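Local coordinates for beta-ketoacyl-[acyl-carrier-protein] synthase FabY (Pseudomonas aeruginosa, PDB 4CW4) that starts fatty acid synthesis by condensing acetyl-CoA with malonyl-acyl carrier protein, releasing carbon dioxide and coenzyme A and giving beta-acetoacetyl-ACP, at residues L165-A170 with G329-E334; S313-L318 with L363-Q368; S352-E357 with V471-G476; C359-A364 with H477-A482. One frame throughout, in Å; residues are numbered along the deposited sequence. Where two conformers were deposited one is given.

Interaction 1. Residues L165-A170 with G329-E334; sequences LTVKSA and GALATE
V167 leans on the chain that leads into helix 334-341. From its base outward, CB sits 4.2 Å from A332 O and CG1 looks onto the same carbonyl oxygen. The other branch, CG2, reaches in further: it is 3.6 Å from A332 O and 3.8 Å from L331 CB, the V167 and L331 side chains crossing at about a right angle. Both also rest on helix 319-327. Next door the contact turns polar. T333 is the N-cap of helix 334-341, its OG1 bonded to G336 N, while its CG2 lies beside the T166 side chain. The following amide, E334 N, gives a straight bond to T166 O (3.0 Å, 163°). K168 bends at chi2 (-69°) and passes CE 3.6 Å from E334 OE1, but its NZ goes on to L165 O at 2.7 Å and to a salt bridge with D102. Two waters donate to A332 O, and each also bonds S169 OG. The first turn of the helix thus finds acceptors in its own cap and in the 165-170 loop, and the nearby opposite charges of K168 and E334 probably attract without pairing directly.

Interaction 2. Residues S313-L318 with L363-Q368; sequences SEAPIL and LAESSQ
S366 O is gripped twice, by E314 N (3.0 Å, 167°) and by the hydroxyl of T481. The return bond, S366 N to E314 O, is also 3.0 Å, making this an antiparallel hydrogen-bonded pair. One step along, S313 and S367 form a non-hydrogen-bonded pair, and S367 OG packs 3.4 Å from S313 CB; S313 OG bonds G191 O and S367 OG bonds N312 O. This is where strands 307-314 and 366-374 run side by side in the N-terminal half of the thiolase-like fold. P316 lies where the two segments separate, its CG 3.2 Å from A364 O, a buried oxygen with no partner in the model. P316 CG packs 3.6 Å from CD1 of L363 (in the conformer given), the two side chains sliding past each other in opposite directions. E365 CG stands between backbone N and carbonyl carbon (chi1 61°), and the extended chain beyond it carries the carboxylate out beside I317; these side chains cross at about a right angle, I317 CD1 3.9 Å from E365 CG. Water 3 accepts from I317 N and donates to E365 OE1 at 2.8 Å; a salt bridge to R190, with Y98 and L173, holds the same carboxylate.

Interaction 3. Residues S352-E357 with V471-G476; sequences SRPFGE and VKAYVG
S352 and A473 bring their CA atoms within 4.9 Å, where the loop 352-357, folding back through a type II beta turn from R353 to G356, meets the short helix 472-475. Of the side chains, S352 makes the polar link. Its OG, anti to the backbone N (chi1 -170°), donates to K472 O at 2.8 Å. It arrives above the carbonyl plane, 62° out of it, while G476 N, as part of the helix's own bonding, reaches the same oxygen from the opposite face. P354, the second residue of the turn, lays the CG-CD edge of its ring on the helix, with CD 3.6 Å from A473 CB and CG 3.8 Å from A473 N. The helix belongs to the C-terminal half of the ketosynthase fold: it follows strand 466-469 and delivers the chain, through the positive phi of G476, to the predicted active-site residue H477. The end of the K472 side chain leads off from the loop 352-357, bending at its last torsion (chi4 60°) to put NZ on H439 O; it lies close to both predicted catalytic histidines, as the lysine of the KAS I/II enzymes does. Water 4 accepts from S352 N at 3.0 Å and donates to A473 O, an indirect backbone-to-backbone tie beside the direct one from the serine hydroxyl. S352 O has its own partner in T504 OG1, and R353 N is bonded to S442 OG.

Interaction 4. Residues C359-A364 with H477-A482; sequences CGFTLA and HSLATA
The rings of F361 and H477 meet edge-to-face, the imidazole edge toward the phenyl face, with centroids 4.8 Å apart and planes at 55°. H477 CD2 is the atom over that face, off toward the rim, and H477 CB comes within 3.6 Å of F361 CD1. One face of the imidazole carries L479 CD2, again near the rim, and Y325 makes a further edge-to-face pair with the phenyl. The arrangement is consistent with the Cys-His-His site of a ketosynthase in the thiolase-like fold: H477 is predicted to be catalytic, and its side chain lies next to that of C286, the inferred active-site cysteine. CG of H477 is anti to the backbone N (chi1 -168°), which swings the ring over to the phenyl while its backbone stays bonded to the 359-364 segment. There H477 N donates to T362 O at 2.8 Å, nearly in line with the carbonyl, and A364 N donates to H477 O at 3.0 Å from well above the carbonyl plane (57° out of it), making a single backbone bridge between L363 and H477, in two loop segments. The imidazole is fixed from its own loop too, since L479 N, on a residue of positive phi, donates to H477 ND1 at 3.1 Å, tilted well out of the ring plane. L479 further packs CD2 against F361 CE1, 4.1 Å away, so the leucine touches both rings. S478 keeps its OG on D485 and presents its backbone instead: S478 CA lies 3.3 Å from A364 O in a fairly straight C-H...O contact.

All four contacts lie near the ketosynthase centre, and interaction 4 holds it, since H477 there lies about 3 Å from C286 and about 4 Å from H439, measured between side chains. Interaction 1 is joined to it through F361, whose N is 2.9 Å from A330 O and whose O is 3.0 Å from A332 N, probable hydrogen bonds. Interaction 2 shares L363 and A364 with it and adds a probable bond from A480 N to E314 OE1, 3.1 Å. Interaction 3 comes from the other flank, with K472 CE 3.6 Å from H477 CG. Interactions 1 and 3 do not touch, their nearest atoms being about 6 Å apart.

Interaction 1. Residues L165-A170 with G329-E334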
# COMPACT_ATOMS: atom_id res chain seq x y z
N LEU A 165 12.99 -8.77 24.71
CA LEU A 165 11.93 -7.83 24.34
C LEU A 165 11.06 -7.60 25.57
O LEU A 165 10.88 -8.50 26.39
CB LEU A 165 11.08 -8.41 23.21
CG LEU A 165 11.77 -8.76 21.89
CD1 LEU A 165 10.80 -9.47 20.96
CD2 LEU A 165 12.29 -7.50 21.22
N THR A 166 10.49 -6.42 25.69
CA THR A 166 9.56 -6.16 26.79
C THR A 166 8.20 -6.86 26.58
O THR A 166 7.45 -7.03 27.52
CB THR A 166 9.30 -4.67 26.97
OG1 THR A 166 8.69 -4.17 25.78
CG2 THR A 166 10.61 -3.92 27.27
N VAL A 167 7.92 -7.25 25.34
CA VAL A 167 6.69 -7.92 24.94
C VAL A 167 6.98 -9.39 24.73
O VAL A 167 7.97 -9.74 24.09
CB VAL A 167 6.17 -7.28 23.62
CG1 VAL A 167 5.05 -8.09 22.98
CG2 VAL A 167 5.73 -5.85 23.89
N LYS A 168 6.13 -10.26 25.28
CA LYS A 168 6.38 -11.70 25.23
C LYS A 168 5.28 -12.48 24.52
O LYS A 168 5.37 -13.70 24.46
CB LYS A 168 6.53 -12.31 26.64
CG LYS A 168 7.44 -11.55 27.62
CD LYS A 168 8.89 -11.59 27.25
CE LYS A 168 9.74 -10.84 28.28
NZ LYS A 168 11.15 -10.80 27.85
N SER A 169 4.24 -11.80 24.03
CA SER A 169 3.03 -12.46 23.55
C SER A 169 2.61 -12.03 22.15
O SER A 169 2.95 -10.95 21.71
CB SER A 169 1.89 -12.23 24.54
OG SER A 169 1.86 -10.88 24.95
N ALA A 170 1.88 -12.89 21.47
CA ALA A 170 1.39 -12.63 20.11
C ALA A 170 0.27 -13.59 19.74
O ALA A 170 0.17 -14.67 20.32
CB ALA A 170 2.51 -12.77 19.11
N GLY A 329 4.89 2.70 22.68
CA GLY A 329 4.05 2.38 23.83
C GLY A 329 2.73 1.73 23.45
O GLY A 329 1.79 1.76 24.23
N ALA A 330 2.66 1.13 22.26
CA ALA A 330 1.40 0.61 21.72
C ALA A 330 1.04 -0.79 22.17
O ALA A 330 -0.13 -1.17 22.09
CB ALA A 330 1.44 0.65 20.20
N LEU A 331 2.03 -1.59 22.58
CA LEU A 331 1.81 -3.01 22.86
C LEU A 331 1.71 -3.31 24.34
O LEU A 331 2.30 -2.61 25.15
CB LEU A 331 2.93 -3.87 22.29
CG LEU A 331 3.21 -3.72 20.78
CD1 LEU A 331 4.33 -4.67 20.38
CD2 LEU A 331 1.95 -3.95 19.95
N ALA A 332 0.98 -4.37 24.66
CA ALA A 332 0.94 -4.89 26.03
C ALA A 332 2.28 -5.55 26.35
O ALA A 332 2.66 -6.53 25.72
CB ALA A 332 -0.16 -5.91 26.17
N THR A 333 2.97 -5.03 27.35
CA THR A 333 4.24 -5.60 27.79
C THR A 333 4.04 -6.54 28.98
O THR A 333 3.00 -6.51 29.64
CB THR A 333 5.20 -4.51 28.25
OG1 THR A 333 4.70 -3.91 29.44
CG2 THR A 333 5.39 -3.44 27.16
N GLU A 334 5.02 -7.38 29.25
CA GLU A 334 4.96 -8.19 30.46
C GLU A 334 4.79 -7.31 31.71
O GLU A 334 3.97 -7.60 32.57
CB GLU A 334 6.21 -9.06 30.58
CG GLU A 334 6.27 -9.91 31.85
CD GLU A 334 7.41 -10.90 31.79
OE1 GLU A 334 8.58 -10.45 31.67
OE2 GLU A 334 7.14 -12.11 31.89
O HOH W 1 3.59 -9.21 26.42
O HOH W 2 1.47 -7.99 23.59

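Interaction 2. Residues S313-L318 with L363-Q368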
# COMPACT_ATOMS: atom_id res chain seq x y z
N SER A 313 -3.02 -10.21 4.10
CA SER A 313 -2.11 -11.14 4.72
C SER A 313 -1.02 -10.36 5.44
O SER A 313 -0.35 -9.54 4.82
CB SER A 313 -1.45 -12.03 3.69
OG SER A 313 -0.66 -12.99 4.37
N GLU A 314 -0.89 -10.61 6.73
CA GLU A 314 0.12 -9.94 7.54
C GLU A 314 0.78 -10.96 8.46
O GLU A 314 0.11 -11.71 9.16
CB GLU A 314 -0.49 -8.81 8.37
CG GLU A 314 0.54 -7.81 8.87
CD GLU A 314 0.66 -6.58 8.00
OE1 GLU A 314 -0.37 -5.94 7.69
OE2 GLU A 314 1.79 -6.22 7.66
N ALA A 315 2.11 -10.97 8.44
CA ALA A 315 2.91 -11.85 9.27
C ALA A 315 3.99 -10.98 9.94
O ALA A 315 5.14 -10.95 9.51
CB ALA A 315 3.54 -12.97 8.43
N PRO A 316 3.61 -10.25 10.99
CA PRO A 316 4.48 -9.24 11.59
C PRO A 316 5.15 -9.69 12.88
O PRO A 316 5.70 -8.83 13.56
CB PRO A 316 3.49 -8.14 11.90
CG PRO A 316 2.28 -8.92 12.39
CD PRO A 316 2.25 -10.19 11.56
N ILE A 317 5.15 -10.98 13.20
CA ILE A 317 5.74 -11.44 14.44
C ILE A 317 7.25 -11.58 14.23
O ILE A 317 7.77 -12.67 13.97
CB ILE A 317 5.10 -12.73 14.97
CG1 ILE A 317 3.57 -12.59 15.04
CG2 ILE A 317 5.68 -13.04 16.33
CD1 ILE A 317 2.85 -13.89 15.36
N LEU A 318 7.93 -10.43 14.33
CA LEU A 318 9.35 -10.27 14.04
C LEU A 318 9.88 -9.31 15.08
O LEU A 318 9.15 -8.41 15.49
CB LEU A 318 9.56 -9.68 12.64
CG LEU A 318 9.02 -10.50 11.46
CD1 LEU A 318 8.99 -9.67 10.17
CD2 LEU A 318 9.86 -11.74 11.28
N LEU A 363 0.24 -8.00 18.99
CA LEU A 363 0.53 -8.21 17.59
C LEU A 363 0.18 -9.65 17.19
O LEU A 363 0.41 -10.58 17.94
CB LEU A 363 2.02 -7.95 17.38
CG LEU A 363 2.54 -7.88 15.96
CD1 LEU A 363 1.93 -6.71 15.23
CD2 LEU A 363 4.04 -7.76 16.01
N ALA A 364 -0.37 -9.82 15.98
CA ALA A 364 -0.80 -11.11 15.50
C ALA A 364 -0.57 -11.26 14.00
O ALA A 364 -0.46 -10.27 13.27
CB ALA A 364 -2.26 -11.33 15.80
N GLU A 365 -0.56 -12.51 13.56
CA GLU A 365 -0.51 -12.83 12.13
C GLU A 365 -1.83 -13.44 11.67
O GLU A 365 -2.46 -14.23 12.38
CB GLU A 365 0.62 -13.82 11.85
CG GLU A 365 0.50 -15.16 12.56
CD GLU A 365 1.70 -16.08 12.37
OE1 GLU A 365 2.71 -15.68 11.74
OE2 GLU A 365 1.63 -17.21 12.88
N SER A 366 -2.25 -13.07 10.47
CA SER A 366 -3.49 -13.59 9.90
C SER A 366 -3.51 -13.35 8.42
O SER A 366 -3.04 -12.32 7.94
CB SER A 366 -4.69 -12.87 10.49
OG SER A 366 -5.91 -13.44 10.00
N SER A 367 -4.07 -14.30 7.68
CA SER A 367 -4.43 -14.06 6.29
C SER A 367 -5.84 -14.56 6.11
O SER A 367 -6.16 -15.69 6.47
CB SER A 367 -3.50 -14.74 5.29
OG SER A 367 -3.89 -14.40 3.96
N GLN A 368 -6.69 -13.72 5.52
CA GLN A 368 -8.12 -13.97 5.39
C GLN A 368 -8.59 -13.44 4.05
O GLN A 368 -8.15 -12.38 3.64
CB GLN A 368 -8.88 -13.21 6.48
CG GLN A 368 -8.53 -13.55 7.91
CD GLN A 368 -9.20 -14.79 8.41
OE1 GLN A 368 -9.37 -15.76 7.67
NE2 GLN A 368 -9.60 -14.78 9.67
O HOH W 3 4.30 -13.38 11.75

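Interaction 3. Residues S352-E357 with V471-G476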
# COMPACT_ATOMS: atom_id res chain seq x y z
N SER A 352 -4.67 -9.71 25.69
CA SER A 352 -5.59 -8.86 24.95
C SER A 352 -6.95 -8.82 25.64
O SER A 352 -7.69 -9.81 25.66
CB SER A 352 -5.71 -9.34 23.51
OG SER A 352 -6.43 -8.40 22.74
N ARG A 353 -7.25 -7.65 26.21
CA ARG A 353 -8.38 -7.42 27.11
C ARG A 353 -9.23 -6.23 26.65
O ARG A 353 -9.27 -5.19 27.33
CB ARG A 353 -7.83 -7.15 28.53
CG ARG A 353 -7.24 -8.37 29.20
CD ARG A 353 -6.24 -7.96 30.30
NE ARG A 353 -5.68 -9.06 31.08
CZ ARG A 353 -6.11 -9.45 32.27
NH1 ARG A 353 -7.17 -8.87 32.84
NH2 ARG A 353 -5.49 -10.44 32.91
N PRO A 354 -9.81 -6.30 25.45
CA PRO A 354 -10.65 -5.19 24.96
C PRO A 354 -11.70 -4.76 25.99
O PRO A 354 -12.38 -5.61 26.54
CB PRO A 354 -11.32 -5.78 23.71
CG PRO A 354 -10.45 -6.92 23.30
CD PRO A 354 -9.90 -7.49 24.59
N PHE A 355 -11.79 -3.46 26.23
CA PHE A 355 -12.78 -2.86 27.13
C PHE A 355 -12.62 -3.19 28.61
O PHE A 355 -13.41 -2.73 29.41
CB PHE A 355 -14.21 -3.13 26.63
CG PHE A 355 -14.44 -2.56 25.26
CD1 PHE A 355 -14.52 -1.19 25.06
CD2 PHE A 355 -14.51 -3.39 24.17
CE1 PHE A 355 -14.66 -0.67 23.79
CE2 PHE A 355 -14.68 -2.88 22.90
CZ PHE A 355 -14.76 -1.52 22.70
N GLY A 356 -11.57 -3.94 28.96
CA GLY A 356 -11.24 -4.19 30.34
C GLY A 356 -10.07 -3.35 30.80
O GLY A 356 -9.57 -2.53 30.04
N GLU A 357 -9.66 -3.52 32.05
CA GLU A 357 -8.33 -3.05 32.44
C GLU A 357 -7.34 -3.62 31.42
O GLU A 357 -7.34 -4.82 31.13
CB GLU A 357 -7.98 -3.49 33.86
CG GLU A 357 -8.93 -2.97 34.93
CD GLU A 357 -8.91 -1.46 35.04
OE1 GLU A 357 -7.83 -0.86 34.88
OE2 GLU A 357 -10.00 -0.87 35.26
N VAL A 471 -13.04 -9.33 18.58
CA VAL A 471 -12.34 -10.52 18.12
C VAL A 471 -10.86 -10.50 18.56
O VAL A 471 -10.26 -11.56 18.71
CB VAL A 471 -12.44 -10.67 16.59
CG1 VAL A 471 -11.50 -9.69 15.88
CG2 VAL A 471 -12.17 -12.12 16.17
N LYS A 472 -10.30 -9.32 18.79
CA LYS A 472 -8.87 -9.23 19.15
C LYS A 472 -8.59 -9.83 20.53
O LYS A 472 -7.44 -10.14 20.85
CB LYS A 472 -8.37 -7.78 19.10
CG LYS A 472 -8.36 -7.17 17.69
CD LYS A 472 -7.92 -5.71 17.70
CE LYS A 472 -7.96 -5.08 16.30
NZ LYS A 472 -9.32 -5.10 15.72
N ALA A 473 -9.63 -10.02 21.34
CA ALA A 473 -9.44 -10.72 22.61
C ALA A 473 -8.91 -12.13 22.37
O ALA A 473 -8.11 -12.67 23.16
CB ALA A 473 -10.75 -10.79 23.37
N TYR A 474 -9.40 -12.74 21.30
CA TYR A 474 -9.03 -14.11 20.92
C TYR A 474 -7.76 -14.21 20.09
O TYR A 474 -6.91 -15.07 20.36
CB TYR A 474 -10.17 -14.78 20.15
CG TYR A 474 -11.45 -14.93 20.92
CD1 TYR A 474 -11.60 -15.97 21.83
CD2 TYR A 474 -12.51 -14.03 20.77
CE1 TYR A 474 -12.77 -16.15 22.55
CE2 TYR A 474 -13.68 -14.19 21.51
CZ TYR A 474 -13.80 -15.26 22.39
OH TYR A 474 -14.95 -15.44 23.12
N VAL A 475 -7.66 -13.39 19.04
CA VAL A 475 -6.61 -13.59 18.03
C VAL A 475 -5.64 -12.42 17.91
O VAL A 475 -4.80 -12.43 17.04
CB VAL A 475 -7.24 -13.89 16.64
CG1 VAL A 475 -8.10 -15.14 16.71
CG2 VAL A 475 -8.05 -12.68 16.11
N GLY A 476 -5.74 -11.46 18.81
CA GLY A 476 -4.87 -10.30 18.74
C GLY A 476 -5.17 -9.46 17.52
O GLY A 476 -6.22 -9.60 16.88
O HOH W 4 -5.66 -12.39 24.89

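Interaction 4. Residues C359-A364 with H477-A482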
# COMPACT_ATOMS: atom_id res chain seq x y z
N CYS A 359 -3.58 -2.61 28.64
CA CYS A 359 -2.30 -1.90 28.57
C CYS A 359 -1.59 -2.02 27.22
O CYS A 359 -0.36 -1.96 27.16
CB CYS A 359 -1.39 -2.40 29.69
SG CYS A 359 -1.04 -4.19 29.65
N GLY A 360 -2.37 -2.10 26.14
CA GLY A 360 -1.80 -2.09 24.80
C GLY A 360 -2.23 -3.30 24.00
O GLY A 360 -2.68 -4.32 24.56
N PHE A 361 -2.09 -3.20 22.69
CA PHE A 361 -2.53 -4.27 21.82
C PHE A 361 -1.50 -5.40 21.74
O PHE A 361 -0.35 -5.26 22.18
CB PHE A 361 -3.03 -3.75 20.45
CG PHE A 361 -1.97 -3.39 19.43
CD1 PHE A 361 -1.44 -4.34 18.58
CD2 PHE A 361 -1.63 -2.07 19.22
CE1 PHE A 361 -0.55 -4.01 17.59
CE2 PHE A 361 -0.72 -1.72 18.21
CZ PHE A 361 -0.18 -2.71 17.41
N THR A 362 -1.94 -6.53 21.20
CA THR A 362 -1.11 -7.69 20.96
C THR A 362 -0.99 -7.92 19.46
O THR A 362 -1.99 -8.04 18.76
CB THR A 362 -1.75 -8.92 21.62
OG1 THR A 362 -1.69 -8.77 23.04
CG2 THR A 362 -1.04 -10.21 21.20
N LEU A 363 0.24 -8.00 18.99
CA LEU A 363 0.53 -8.21 17.59
C LEU A 363 0.18 -9.65 17.19
O LEU A 363 0.41 -10.58 17.94
CB LEU A 363 2.02 -7.95 17.38
CG LEU A 363 2.54 -7.88 15.96
CD1 LEU A 363 1.93 -6.71 15.23
CD2 LEU A 363 4.04 -7.76 16.01
N ALA A 364 -0.37 -9.82 15.98
CA ALA A 364 -0.80 -11.11 15.50
C ALA A 364 -0.57 -11.26 14.00
O ALA A 364 -0.46 -10.27 13.27
CB ALA A 364 -2.26 -11.33 15.80
N HIS A 477 -4.24 -8.56 17.23
CA HIS A 477 -4.38 -7.53 16.22
C HIS A 477 -3.48 -7.84 15.03
O HIS A 477 -2.26 -7.67 15.10
CB HIS A 477 -3.97 -6.20 16.85
CG HIS A 477 -4.33 -5.01 16.04
ND1 HIS A 477 -4.60 -5.09 14.70
CD2 HIS A 477 -4.48 -3.71 16.39
CE1 HIS A 477 -4.92 -3.89 14.24
NE2 HIS A 477 -4.85 -3.03 15.25
N SER A 478 -4.07 -8.31 13.94
CA SER A 478 -3.31 -8.73 12.76
C SER A 478 -3.11 -7.61 11.74
O SER A 478 -2.80 -7.86 10.57
CB SER A 478 -3.99 -9.93 12.09
OG SER A 478 -5.30 -9.57 11.70
N LEU A 479 -3.25 -6.37 12.19
CA LEU A 479 -2.80 -5.20 11.42
C LEU A 479 -3.67 -5.08 10.16
O LEU A 479 -4.87 -4.85 10.29
CB LEU A 479 -1.30 -5.27 11.13
CG LEU A 479 -0.37 -5.39 12.35
CD1 LEU A 479 1.08 -5.23 11.94
CD2 LEU A 479 -0.72 -4.39 13.47
N ALA A 480 -3.11 -5.23 8.95
CA ALA A 480 -3.95 -5.13 7.75
C ALA A 480 -5.17 -6.04 7.82
O ALA A 480 -6.25 -5.67 7.40
CB ALA A 480 -3.18 -5.45 6.47
N THR A 481 -4.98 -7.23 8.37
CA THR A 481 -6.01 -8.26 8.30
C THR A 481 -7.02 -8.14 9.44
O THR A 481 -7.97 -8.91 9.50
CB THR A 481 -5.32 -9.64 8.33
OG1 THR A 481 -4.22 -9.61 7.42
CG2 THR A 481 -6.26 -10.77 7.95
N ALA A 482 -6.83 -7.16 10.31
CA ALA A 482 -7.64 -7.09 11.53
C ALA A 482 -9.14 -7.10 11.25
O ALA A 482 -9.90 -7.83 11.86
CB ALA A 482 -7.27 -5.89 12.34